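Local coordinates for protein trans-4-hydroxy-L-proline dehydratase (Clostridioides difficile 70-100-2010, PDB 6VXC) that catalyses the radical-based dehydration of trans-4-hydroxy-L-proline to (S)-1-pyrroline-5-carboxylate in anaerobic hydroxyproline breakdown, as a glycyl radical enzyme, at residues F360-G372 and R447-F460. Numbering follows the deposited sequence.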
# COMPACT_ATOMS: atom_id res chain seq x y z
N PHE A 360 5.49 -0.89 0.69
CA PHE A 360 4.31 -1.75 0.59
C PHE A 360 4.30 -2.57 -0.70
O PHE A 360 3.29 -2.67 -1.38
CB PHE A 360 3.02 -0.92 0.70
CG PHE A 360 2.88 -0.21 2.00
CD1 PHE A 360 3.48 1.02 2.20
CD2 PHE A 360 2.15 -0.77 3.03
CE1 PHE A 360 3.36 1.67 3.39
CE2 PHE A 360 2.03 -0.12 4.23
CZ PHE A 360 2.65 1.11 4.41
N ALA A 361 5.44 -3.19 -1.01
CA ALA A 361 5.54 -4.10 -2.14
C ALA A 361 5.10 -5.48 -1.64
O ALA A 361 5.86 -6.18 -0.98
CB ALA A 361 6.94 -4.14 -2.72
N ASN A 362 3.87 -5.84 -1.96
CA ASN A 362 3.18 -6.96 -1.34
C ASN A 362 3.26 -8.20 -2.23
O ASN A 362 2.74 -8.21 -3.34
CB ASN A 362 1.73 -6.55 -1.08
CG ASN A 362 0.96 -7.55 -0.24
OD1 ASN A 362 1.16 -8.75 -0.34
ND2 ASN A 362 0.02 -7.04 0.55
N ILE A 363 3.90 -9.26 -1.73
CA ILE A 363 4.03 -10.52 -2.45
C ILE A 363 3.06 -11.53 -1.84
O ILE A 363 2.99 -11.68 -0.62
CB ILE A 363 5.49 -11.02 -2.42
CG1 ILE A 363 6.39 -9.99 -3.14
CG2 ILE A 363 5.60 -12.41 -3.05
CD1 ILE A 363 7.89 -10.29 -3.15
N ASN A 364 2.27 -12.19 -2.71
CA ASN A 364 1.25 -13.18 -2.35
C ASN A 364 1.79 -14.57 -2.70
O ASN A 364 1.95 -14.90 -3.88
CB ASN A 364 -0.04 -12.92 -3.13
CG ASN A 364 -0.93 -11.80 -2.54
OD1 ASN A 364 -2.11 -11.77 -2.85
ND2 ASN A 364 -0.36 -10.88 -1.76
N THR A 365 2.04 -15.40 -1.69
CA THR A 365 2.56 -16.75 -1.88
C THR A 365 1.51 -17.77 -1.46
O THR A 365 0.82 -17.59 -0.45
CB THR A 365 3.88 -16.92 -1.08
OG1 THR A 365 4.87 -16.02 -1.60
CG2 THR A 365 4.44 -18.34 -1.15
N GLY A 366 1.39 -18.84 -2.24
CA GLY A 366 0.38 -19.85 -1.94
C GLY A 366 -0.78 -19.80 -2.92
O GLY A 366 -0.59 -19.98 -4.13
N GLY A 367 -1.98 -19.57 -2.41
CA GLY A 367 -3.14 -19.29 -3.22
C GLY A 367 -3.46 -20.42 -4.18
O GLY A 367 -3.33 -21.61 -3.87
N ILE A 368 -3.96 -20.03 -5.36
CA ILE A 368 -4.37 -20.94 -6.42
C ILE A 368 -3.62 -20.59 -7.69
O ILE A 368 -3.16 -19.47 -7.88
CB ILE A 368 -5.89 -20.90 -6.66
CG1 ILE A 368 -6.36 -19.47 -6.96
CG2 ILE A 368 -6.64 -21.43 -5.45
CD1 ILE A 368 -7.81 -19.38 -7.15
N ASN A 369 -3.48 -21.59 -8.56
CA ASN A 369 -2.84 -21.37 -9.85
C ASN A 369 -3.85 -20.82 -10.85
O ASN A 369 -5.04 -20.69 -10.56
CB ASN A 369 -2.17 -22.67 -10.33
CG ASN A 369 -3.14 -23.82 -10.55
OD1 ASN A 369 -4.31 -23.63 -10.82
ND2 ASN A 369 -2.62 -25.03 -10.44
N PRO A 370 -3.39 -20.46 -12.05
CA PRO A 370 -4.31 -19.88 -13.03
C PRO A 370 -5.48 -20.78 -13.39
O PRO A 370 -6.51 -20.27 -13.84
CB PRO A 370 -3.40 -19.60 -14.24
CG PRO A 370 -2.07 -19.35 -13.62
CD PRO A 370 -1.98 -20.33 -12.48
N ASP A 371 -5.37 -22.09 -13.17
CA ASP A 371 -6.50 -22.99 -13.39
C ASP A 371 -7.45 -23.06 -12.20
O ASP A 371 -8.49 -23.70 -12.30
CB ASP A 371 -6.00 -24.41 -13.71
CG ASP A 371 -5.33 -24.51 -15.07
OD1 ASP A 371 -5.73 -23.77 -15.98
OD2 ASP A 371 -4.40 -25.33 -15.23
N GLY A 372 -7.14 -22.39 -11.09
CA GLY A 372 -8.00 -22.41 -9.93
C GLY A 372 -7.77 -23.51 -8.91
O GLY A 372 -8.59 -23.66 -8.00
N ARG A 447 -8.82 -15.57 -10.92
CA ARG A 447 -7.83 -16.55 -10.49
C ARG A 447 -6.40 -16.04 -10.60
O ARG A 447 -5.50 -16.66 -10.03
CB ARG A 447 -8.00 -17.84 -11.31
CG ARG A 447 -9.25 -18.63 -10.97
CD ARG A 447 -9.55 -19.69 -12.03
NE ARG A 447 -10.69 -20.53 -11.65
CZ ARG A 447 -11.45 -21.21 -12.51
NH1 ARG A 447 -12.45 -21.94 -12.06
NH2 ARG A 447 -11.20 -21.15 -13.81
N LEU A 448 -6.18 -14.94 -11.31
CA LEU A 448 -4.85 -14.36 -11.38
C LEU A 448 -4.64 -13.27 -10.33
O LEU A 448 -3.55 -12.70 -10.25
CB LEU A 448 -4.60 -13.78 -12.79
CG LEU A 448 -4.82 -14.76 -13.95
CD1 LEU A 448 -4.71 -14.10 -15.35
CD2 LEU A 448 -3.86 -15.94 -13.86
N GLY A 449 -5.64 -13.01 -9.49
CA GLY A 449 -5.64 -11.86 -8.61
C GLY A 449 -5.12 -12.15 -7.21
O GLY A 449 -4.70 -13.25 -6.85
N GLY A 450 -5.19 -11.11 -6.39
CA GLY A 450 -4.69 -11.20 -5.04
C GLY A 450 -4.84 -9.87 -4.35
O GLY A 450 -5.70 -9.06 -4.73
N THR A 451 -4.04 -9.66 -3.31
CA THR A 451 -4.03 -8.40 -2.59
C THR A 451 -2.67 -7.75 -2.77
O THR A 451 -1.65 -8.43 -2.90
CB THR A 451 -4.31 -8.60 -1.08
OG1 THR A 451 -3.34 -9.49 -0.51
CG2 THR A 451 -5.72 -9.15 -0.85
N SER A 452 -2.66 -6.43 -2.76
CA SER A 452 -1.43 -5.66 -2.79
C SER A 452 -1.53 -4.56 -1.75
O SER A 452 -2.54 -4.43 -1.05
CB SER A 452 -1.15 -5.09 -4.19
OG SER A 452 -2.12 -4.11 -4.55
N GLY A 453 -0.49 -3.76 -1.67
CA GLY A 453 -0.44 -2.73 -0.64
C GLY A 453 -0.58 -3.38 0.72
O GLY A 453 0.17 -4.29 1.08
N CYS A 454 -1.59 -2.96 1.48
CA CYS A 454 -1.87 -3.56 2.78
C CYS A 454 -2.79 -4.78 2.68
O CYS A 454 -2.41 -5.88 3.09
CB CYS A 454 -2.46 -2.50 3.72
SG CYS A 454 -1.31 -1.17 4.14
N VAL A 455 -4.00 -4.60 2.15
CA VAL A 455 -4.98 -5.68 2.07
C VAL A 455 -5.80 -5.56 0.79
O VAL A 455 -6.84 -6.20 0.66
CB VAL A 455 -5.92 -5.67 3.29
CG1 VAL A 455 -5.16 -5.91 4.61
CG2 VAL A 455 -6.77 -4.36 3.31
N GLU A 456 -5.35 -4.75 -0.17
CA GLU A 456 -6.23 -4.29 -1.25
C GLU A 456 -6.33 -5.32 -2.38
O GLU A 456 -5.33 -5.70 -2.97
CB GLU A 456 -5.74 -2.95 -1.79
CG GLU A 456 -5.81 -1.82 -0.76
CD GLU A 456 -4.56 -1.73 0.09
OE1 GLU A 456 -4.57 -2.25 1.22
OE2 GLU A 456 -3.57 -1.14 -0.39
N THR A 457 -7.57 -5.73 -2.68
CA THR A 457 -7.87 -6.75 -3.68
C THR A 457 -7.81 -6.18 -5.09
O THR A 457 -8.38 -5.12 -5.36
CB THR A 457 -9.25 -7.32 -3.44
OG1 THR A 457 -9.32 -7.85 -2.13
CG2 THR A 457 -9.56 -8.44 -4.45
N GLY A 458 -7.15 -6.89 -6.00
CA GLY A 458 -7.05 -6.44 -7.37
C GLY A 458 -6.75 -7.57 -8.33
O GLY A 458 -6.29 -8.64 -7.93
N CYS A 459 -7.00 -7.30 -9.59
CA CYS A 459 -6.72 -8.27 -10.65
C CYS A 459 -5.36 -7.93 -11.27
O CYS A 459 -5.25 -7.06 -12.14
CB CYS A 459 -7.85 -8.28 -11.67
SG CYS A 459 -7.58 -9.55 -12.92
N PHE A 460 -4.32 -8.64 -10.81
CA PHE A 460 -2.92 -8.30 -11.08
C PHE A 460 -2.62 -8.22 -12.57
O PHE A 460 -2.92 -9.15 -13.31
CB PHE A 460 -2.01 -9.35 -10.43
CG PHE A 460 -2.09 -9.41 -8.92
CD1 PHE A 460 -2.69 -8.39 -8.20
CD2 PHE A 460 -1.56 -10.50 -8.24
CE1 PHE A 460 -2.75 -8.44 -6.80
CE2 PHE A 460 -1.62 -10.56 -6.85
CZ PHE A 460 -2.21 -9.54 -6.14
O HOH W 1 2.05 -3.97 -3.29
O HOH W 2 0.69 -9.83 -4.28
O HOH W 3 -2.89 -17.79 -10.16
O HOH W 4 -9.11 -20.54 -15.36
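Asn362 and Asn364, alternate residues of strand 362-366, both send their amides to the backbone of the hairpin 450-458, whose turn, Gly453 to Val455, holds Cys454 and is followed by Glu456, by similarity the radical cysteine and the proton acceptor of this glycyl radical enzyme. The Asn362 amide reaches the turn because CG lies anti to the backbone N (chi1 -171°). Its ND2 donates to Gly453 O at 2.8 Å; the acceptor lies near the amide plane, whereas the donor stands about 50° out of the carbonyl plane, not on a lone pair. Asn362 OD1 accepts from Asn398 ND2, which holds the amide from its other end. Asn364 uses a different first torsion, CG anti to its carbonyl carbon, and its OD1 receives Thr451 N at 2.9 Å in a nearly straight bond. Thr451 OG1 adds a weak bond to that oxygen, the two side chains crossing at about a right angle, and the Phe460 ring presents its edge to it.

Strands 362-366 and 450-452 run roughly antiparallel (156°), their axes 6.6 Å apart at closest approach, and two waters bridge the segments: one joins Phe360 O and Asn362 N to Gly453 N, another Asn362 O to Thr451 O. At the turn, Cys454 SG makes an oblique sulfur-aromatic contact with the Phe360 ring, 3.5 Å from CE2. At the far end the extended Arg447 chain runs past the turn 369-372, its guanidinium carrying Asp371 O over one face, while Pro370 CB packs on Leu448 CD2 at 3.7 Å.

Strand 362-366 pairs in parallel with strand 396-401, and the hairpin is the cysteine loop that, as in other glycyl radical enzymes, lies inside the barrel; Ile363 packs on helix 324-339, whereas Thr451 and Thr457 rest on helix 429-438.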